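Local structure of protein Dok-7 (Mus musculus, 3ML4) at residues 102-105 with 106-110; 84-87 with 88-91. The protein activates the receptor tyrosine kinase MuSK as a dimeric cytoplasmic adaptor in neuromuscular synapse formation, its PH domain binding phosphoinositides. One frame throughout, in Å; residues are numbered along the deposited sequence.

Interaction 1. Residues 102-105 with 106-110; sequences CAWD and TRIRY
Asp-105 and Arg-109, one helical turn apart, form a salt bridge in which a single guanidinium nitrogen serves both carboxylate oxygens. Arg-109 NH1 lies 3.0 Å from Asp-105 OD1, which sits at the edge of the guanidinium near its plane. The second reach, from Arg-109 NH1 to Asp-105 OD2, is 3.4 Å. Both bonds are weak, the N-H being bent to 122° at OD1; the carboxylate and guanidinium planes are 40° apart. The Asp-105 carboxylate leans along the helix because its CG is anti to the backbone N (chi1 -179°). Outside the pair, Arg-109 has weak hydrogen bonds to the carbonyls of Leu-69 and Val-115, and OD2 makes a long, weak ion pair with Arg-117. Without this carboxylate, as with an alanine here, Arg-109 would probably be left close to the like charge of Arg-117 with nothing from this position to offset it.

Cys-102 O is gripped twice. Thr-106 N donates to it at 2.8 Å with a nearly straight N-H, while Thr-106 OG1 donates from the opposite face of the carbonyl plane at 2.7 Å. The hydroxyl is thus satisfied within the helix itself. Further along, Ile-108 N reaches Trp-104 O at 2.9 Å, and Arg-107 N and Arg-109 N pair likewise with Ala-103 O and Asp-105 O. On the buried flank Trp-104 CE3 meets Ile-108 CD1 at 4.1 Å, and both side chains rest on Leu-30. This i to i+4 hydrogen-bonding pattern, polar on one flank and apolar on another, belongs to the C-terminal helix that closes the PH-domain barrel.

Interaction 2. Residues 84-87 with 88-91; sequences IICL and SQAV
Ile-84 and Val-91 face each other as an antiparallel hydrogen-bonded pair, the tight end of this contact. Ile-84 N donates to Val-91 O at 3.0 Å and Val-91 N returns a bond to Ile-84 O at 2.9 Å; the N-H angles, 171° and 169°, show both to be almost straight. Ile-84 O also receives a CA-H contact from Ala-90 CA at 3.4 Å. On one face of the sheet the two side chains meet at their roots, Ile-84 CB 4.2 Å from Val-91 CB, and Val-91 extends this apolar patch to Leu-63. On the other face stand Ile-85 and Ala-90, a non-hydrogen-bonded pair whose CA atoms are 4.6 Å apart. Their side chains hardly meet; Ile-85 is instead buried against Val-152 of strand 151-157, in the PTB domain.

Beyond Cys-86 the pairing slackens. Cys-86 N approaches Gln-89 O at 3.0 Å, but the bond is weak and the place of that oxygen is uncertain. Leu-87, Ser-88 and Gln-89 are exposed, and across the contact their side chains contribute little. The turn is nevertheless tied to its neighbour strand: Ser-88 OG, set between its own backbone N and carbonyl carbon (chi1 46°), hydrogen-bonds Asp-65 OD2, and the backbones of Leu-87 and Asp-65 are hydrogen-bonded too. A short antiparallel ladder running into a tight turn centred on Leu-87 and Ser-88 makes this a beta hairpin, the last one before the C-terminal helix of the PH fold.

How the interactions relate
Both contacts belong to the PH domain and follow one another in the chain: strand 90-94, part of interaction 2, leads into helix 98-112, which holds all of interaction 1. Their centres are about 17 Å apart, but the nearest atoms, Ile-84 CD1 and Ile-108 CD1, come within about 5 Å without touching, so the apolar flanks of hairpin and helix point to the same interior. Trp-104, Asp-105 and Ile-108 are buried and Thr-106 exposed; Ile-84, Ile-85 and Cys-86 are buried and the turn 87-89 exposed. In 102-110 a salt bridge and a hydroxyl bond supplement the backbone bonds of the helix; in 84-91 the backbone carries the cross-strand hydrogen bonding, and the polar turn looks to strand 59-71.

Interaction 1. Residues 102-105 with 106-110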
ATOM      1  N   CYS B 102      21.512   7.529   8.546  1.00 41.15           N
ATOM      2  CA  CYS B 102      20.780   8.504   7.738  1.00 40.44           C
ATOM      3  C   CYS B 102      20.373   7.922   6.393  1.00 39.63           C
ATOM      4  O   CYS B 102      19.261   8.161   5.923  1.00 39.64           O
ATOM      5  CB  CYS B 102      21.613   9.766   7.514  1.00 40.61           C
ATOM      6  SG  CYS B 102      22.004  10.646   9.025  1.00 41.14           S
ATOM      7  N   ALA B 103      21.284   7.167   5.783  1.00 38.62           N
ATOM      8  CA  ALA B 103      21.008   6.472   4.534  1.00 37.80           C
ATOM      9  C   ALA B 103      19.802   5.550   4.701  1.00 37.12           C
ATOM     10  O   ALA B 103      18.876   5.583   3.892  1.00 37.06           O
ATOM     11  CB  ALA B 103      22.234   5.684   4.071  1.00 37.95           C
ATOM     12  N   TRP B 104      19.807   4.753   5.770  1.00 36.22           N
ATOM     13  CA  TRP B 104      18.688   3.867   6.086  1.00 35.37           C
ATOM     14  C   TRP B 104      17.381   4.636   6.335  1.00 35.06           C
ATOM     15  O   TRP B 104      16.333   4.283   5.786  1.00 34.96           O
ATOM     16  CB  TRP B 104      19.038   2.948   7.264  1.00 35.03           C
ATOM     17  CG  TRP B 104      19.822   1.729   6.862  1.00 34.62           C
ATOM     18  CD1 TRP B 104      20.986   1.702   6.144  1.00 34.47           C
ATOM     19  CD2 TRP B 104      19.503   0.359   7.155  1.00 34.34           C
ATOM     20  NE1 TRP B 104      21.407   0.406   5.969  1.00 34.32           N
ATOM     21  CE2 TRP B 104      20.519  -0.439   6.581  1.00 34.28           C
ATOM     22  CE3 TRP B 104      18.459  -0.271   7.846  1.00 34.38           C
ATOM     23  CZ2 TRP B 104      20.519  -1.837   6.673  1.00 34.58           C
ATOM     24  CZ3 TRP B 104      18.467  -1.667   7.940  1.00 34.50           C
ATOM     25  CH2 TRP B 104      19.487  -2.430   7.353  1.00 34.31           C
ATOM     26  N   ASP B 105      17.454   5.699   7.137  1.00 34.48           N
ATOM     27  CA  ASP B 105      16.291   6.544   7.411  1.00 33.95           C
ATOM     28  C   ASP B 105      15.698   7.154   6.135  1.00 33.84           C
ATOM     29  O   ASP B 105      14.479   7.127   5.944  1.00 33.59           O
ATOM     30  CB  ASP B 105      16.641   7.659   8.402  1.00 33.85           C
ATOM     31  CG  ASP B 105      15.452   8.538   8.724  1.00 33.02           C
ATOM     32  OD1 ASP B 105      14.692   8.203   9.655  1.00 33.28           O
ATOM     33  OD2 ASP B 105      15.270   9.562   8.042  1.00 32.27           O
ATOM     34  N   THR B 106      16.564   7.700   5.278  1.00 33.44           N
ATOM     35  CA  THR B 106      16.136   8.340   4.033  1.00 33.11           C
ATOM     36  C   THR B 106      15.541   7.328   3.043  1.00 32.96           C
ATOM     37  O   THR B 106      14.513   7.603   2.413  1.00 33.05           O
ATOM     38  CB  THR B 106      17.300   9.111   3.362  1.00 33.21           C
ATOM     39  OG1 THR B 106      17.959   9.928   4.337  1.00 33.28           O
ATOM     40  CG2 THR B 106      16.797   9.994   2.223  1.00 32.63           C
ATOM     41  N   ARG B 107      16.181   6.166   2.919  1.00 32.47           N
ATOM     42  CA  ARG B 107      15.731   5.125   1.991  1.00 32.25           C
ATOM     43  C   ARG B 107      14.400   4.511   2.438  1.00 31.83           C
ATOM     44  O   ARG B 107      13.469   4.399   1.636  1.00 31.80           O
ATOM     45  CB  ARG B 107      16.825   4.053   1.807  1.00 32.38           C
ATOM     46  CG  ARG B 107      16.585   3.009   0.696  1.00 33.07           C
ATOM     47  CD  ARG B 107      16.761   3.567  -0.718  1.00 33.85           C
ATOM     48  NE  ARG B 107      15.476   3.976  -1.274  1.00 35.24           N
ATOM     49  CZ  ARG B 107      14.724   3.225  -2.079  1.00 35.61           C
ATOM     50  NH1 ARG B 107      15.135   2.022  -2.463  1.00 35.27           N
ATOM     51  NH2 ARG B 107      13.559   3.690  -2.514  1.00 35.60           N
ATOM     52  N   ILE B 108      14.312   4.140   3.718  1.00 31.37           N
ATOM     53  CA  ILE B 108      13.086   3.563   4.291  1.00 30.92           C
ATOM     54  C   ILE B 108      11.895   4.528   4.227  1.00 30.91           C
ATOM     55  O   ILE B 108      10.793   4.123   3.862  1.00 31.20           O
ATOM     56  CB  ILE B 108      13.300   3.056   5.738  1.00 30.87           C
ATOM     57  CG1 ILE B 108      14.358   1.942   5.767  1.00 31.06           C
ATOM     58  CG2 ILE B 108      11.987   2.556   6.337  1.00 30.60           C
ATOM     59  CD1 ILE B 108      14.838   1.545   7.160  1.00 30.75           C
ATOM     60  N   ARG B 109      12.123   5.796   4.566  1.00 30.74           N
ATOM     61  CA  ARG B 109      11.087   6.832   4.471  1.00 30.73           C
ATOM     62  C   ARG B 109      10.417   6.899   3.105  1.00 30.69           C
ATOM     63  O   ARG B 109       9.197   6.786   3.005  1.00 30.66           O
ATOM     64  CB  ARG B 109      11.654   8.208   4.818  1.00 30.66           C
ATOM     65  CG  ARG B 109      11.447   8.584   6.247  1.00 31.07           C
ATOM     66  CD  ARG B 109      11.925   9.993   6.532  1.00 32.63           C
ATOM     67  NE  ARG B 109      11.037  10.596   7.520  1.00 33.63           N
ATOM     68  CZ  ARG B 109      11.154  10.459   8.835  1.00 34.00           C
ATOM     69  NH1 ARG B 109      12.153   9.762   9.371  1.00 34.75           N
ATOM     70  NH2 ARG B 109      10.265  11.036   9.620  1.00 34.56           N
ATOM     71  N   TYR B 110      11.224   7.088   2.062  1.00 30.64           N
ATOM     72  CA  TYR B 110      10.718   7.214   0.703  1.00 30.58           C
ATOM     73  C   TYR B 110       9.938   5.973   0.287  1.00 30.38           C
ATOM     74  O   TYR B 110       8.854   6.076  -0.286  1.00 30.34           O
ATOM     75  CB  TYR B 110      11.870   7.460  -0.264  1.00 31.16           C
ATOM     76  CG  TYR B 110      11.444   7.532  -1.711  1.00 32.21           C
ATOM     77  CD1 TYR B 110      11.017   8.736  -2.269  1.00 32.98           C
ATOM     78  CD2 TYR B 110      11.454   6.393  -2.520  1.00 32.24           C
ATOM     79  CE1 TYR B 110      10.619   8.802  -3.598  1.00 32.98           C
ATOM     80  CE2 TYR B 110      11.055   6.453  -3.842  1.00 32.25           C
ATOM     81  CZ  TYR B 110      10.643   7.661  -4.375  1.00 32.54           C
ATOM     82  OH  TYR B 110      10.251   7.727  -5.694  1.00 33.16           O
TER

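Interaction 2. Residues 84-87 with 88-91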
ATOM      1  N   ILE B  84      12.105   2.135  14.318  1.00 28.78           N
ATOM      2  CA  ILE B  84      10.897   1.859  13.554  1.00 29.09           C
ATOM      3  C   ILE B  84       9.770   1.828  14.572  1.00 29.42           C
ATOM      4  O   ILE B  84       9.664   0.900  15.379  1.00 29.37           O
ATOM      5  CB  ILE B  84      10.996   0.534  12.749  1.00 29.11           C
ATOM      6  CG1 ILE B  84      11.959   0.713  11.575  1.00 29.27           C
ATOM      7  CG2 ILE B  84       9.628   0.099  12.217  1.00 28.61           C
ATOM      8  CD1 ILE B  84      12.576  -0.576  11.076  1.00 31.16           C
ATOM      9  N   ILE B  85       8.959   2.878  14.553  1.00 30.18           N
ATOM     10  CA  ILE B  85       7.874   3.042  15.512  1.00 31.04           C
ATOM     11  C   ILE B  85       6.611   2.362  15.002  1.00 31.88           C
ATOM     12  O   ILE B  85       6.185   2.590  13.870  1.00 31.80           O
ATOM     13  CB  ILE B  85       7.590   4.529  15.806  1.00 30.97           C
ATOM     14  CG1 ILE B  85       8.880   5.245  16.212  1.00 30.33           C
ATOM     15  CG2 ILE B  85       6.516   4.669  16.905  1.00 31.24           C
ATOM     16  CD1 ILE B  85       8.864   6.724  15.962  1.00 29.59           C
ATOM     17  N   CYS B  86       6.031   1.517  15.846  1.00 32.87           N
ATOM     18  CA  CYS B  86       4.823   0.794  15.504  1.00 34.05           C
ATOM     19  C   CYS B  86       3.765   1.020  16.571  1.00 34.68           C
ATOM     20  O   CYS B  86       4.087   1.405  17.698  1.00 34.58           O
ATOM     21  CB  CYS B  86       5.124  -0.697  15.369  1.00 33.92           C
ATOM     22  SG  CYS B  86       6.440  -1.066  14.194  1.00 35.47           S
ATOM     23  N   LEU B  87       2.503   0.777  16.216  1.00 35.46           N
ATOM     24  CA  LEU B  87       1.409   0.881  17.184  1.00 36.26           C
ATOM     25  C   LEU B  87       1.663  -0.000  18.403  1.00 36.53           C
ATOM     26  O   LEU B  87       1.435   0.426  19.537  1.00 36.58           O
ATOM     27  CB  LEU B  87       0.059   0.554  16.538  1.00 36.37           C
ATOM     28  CG  LEU B  87      -0.426   1.560  15.489  1.00 36.98           C
ATOM     29  CD1 LEU B  87      -1.578   0.986  14.667  1.00 37.41           C
ATOM     30  CD2 LEU B  87      -0.813   2.892  16.137  1.00 37.27           C
ATOM     31  N   SER B  88       2.166  -1.210  18.159  1.00 37.01           N
ATOM     32  CA  SER B  88       2.498  -2.156  19.225  1.00 37.47           C
ATOM     33  C   SER B  88       3.836  -1.843  19.887  1.00 37.76           C
ATOM     34  O   SER B  88       3.884  -1.490  21.067  1.00 37.84           O
ATOM     35  CB  SER B  88       2.485  -3.598  18.700  1.00 37.49           C
ATOM     36  OG  SER B  88       3.182  -3.717  17.467  1.00 37.56           O
ATOM     37  N   GLN B  89       4.916  -1.957  19.117  1.00 38.31           N
ATOM     38  CA  GLN B  89       6.275  -1.870  19.662  1.00 38.75           C
ATOM     39  C   GLN B  89       7.191  -1.002  18.813  1.00 38.61           C
ATOM     40  O   GLN B  89       6.882  -0.705  17.661  1.00 38.85           O
ATOM     41  CB  GLN B  89       6.887  -3.274  19.789  1.00 38.97           C
ATOM     42  CG  GLN B  89       7.453  -3.868  18.475  1.00 39.91           C
ATOM     43  CD  GLN B  89       6.437  -4.669  17.662  1.00 40.87           C
ATOM     44  OE1 GLN B  89       6.523  -4.737  16.430  1.00 41.06           O
ATOM     45  NE2 GLN B  89       5.484  -5.292  18.348  1.00 40.92           N
ATOM     46  N   ALA B  90       8.319  -0.605  19.389  1.00 38.47           N
ATOM     47  CA  ALA B  90       9.383   0.053  18.639  1.00 38.08           C
ATOM     48  C   ALA B  90      10.502  -0.947  18.379  1.00 37.97           C
ATOM     49  O   ALA B  90      10.861  -1.733  19.261  1.00 37.89           O
ATOM     50  CB  ALA B  90       9.907   1.245  19.403  1.00 38.02           C
ATOM     51  N   VAL B  91      11.043  -0.923  17.165  1.00 37.80           N
ATOM     52  CA  VAL B  91      12.172  -1.777  16.804  1.00 37.53           C
ATOM     53  C   VAL B  91      13.417  -0.914  16.678  1.00 37.52           C
ATOM     54  O   VAL B  91      13.459  -0.010  15.846  1.00 37.64           O
ATOM     55  CB  VAL B  91      11.914  -2.547  15.484  1.00 37.52           C
ATOM     56  CG1 VAL B  91      13.165  -3.301  15.039  1.00 37.20           C
ATOM     57  CG2 VAL B  91      10.742  -3.503  15.648  1.00 37.07           C
TER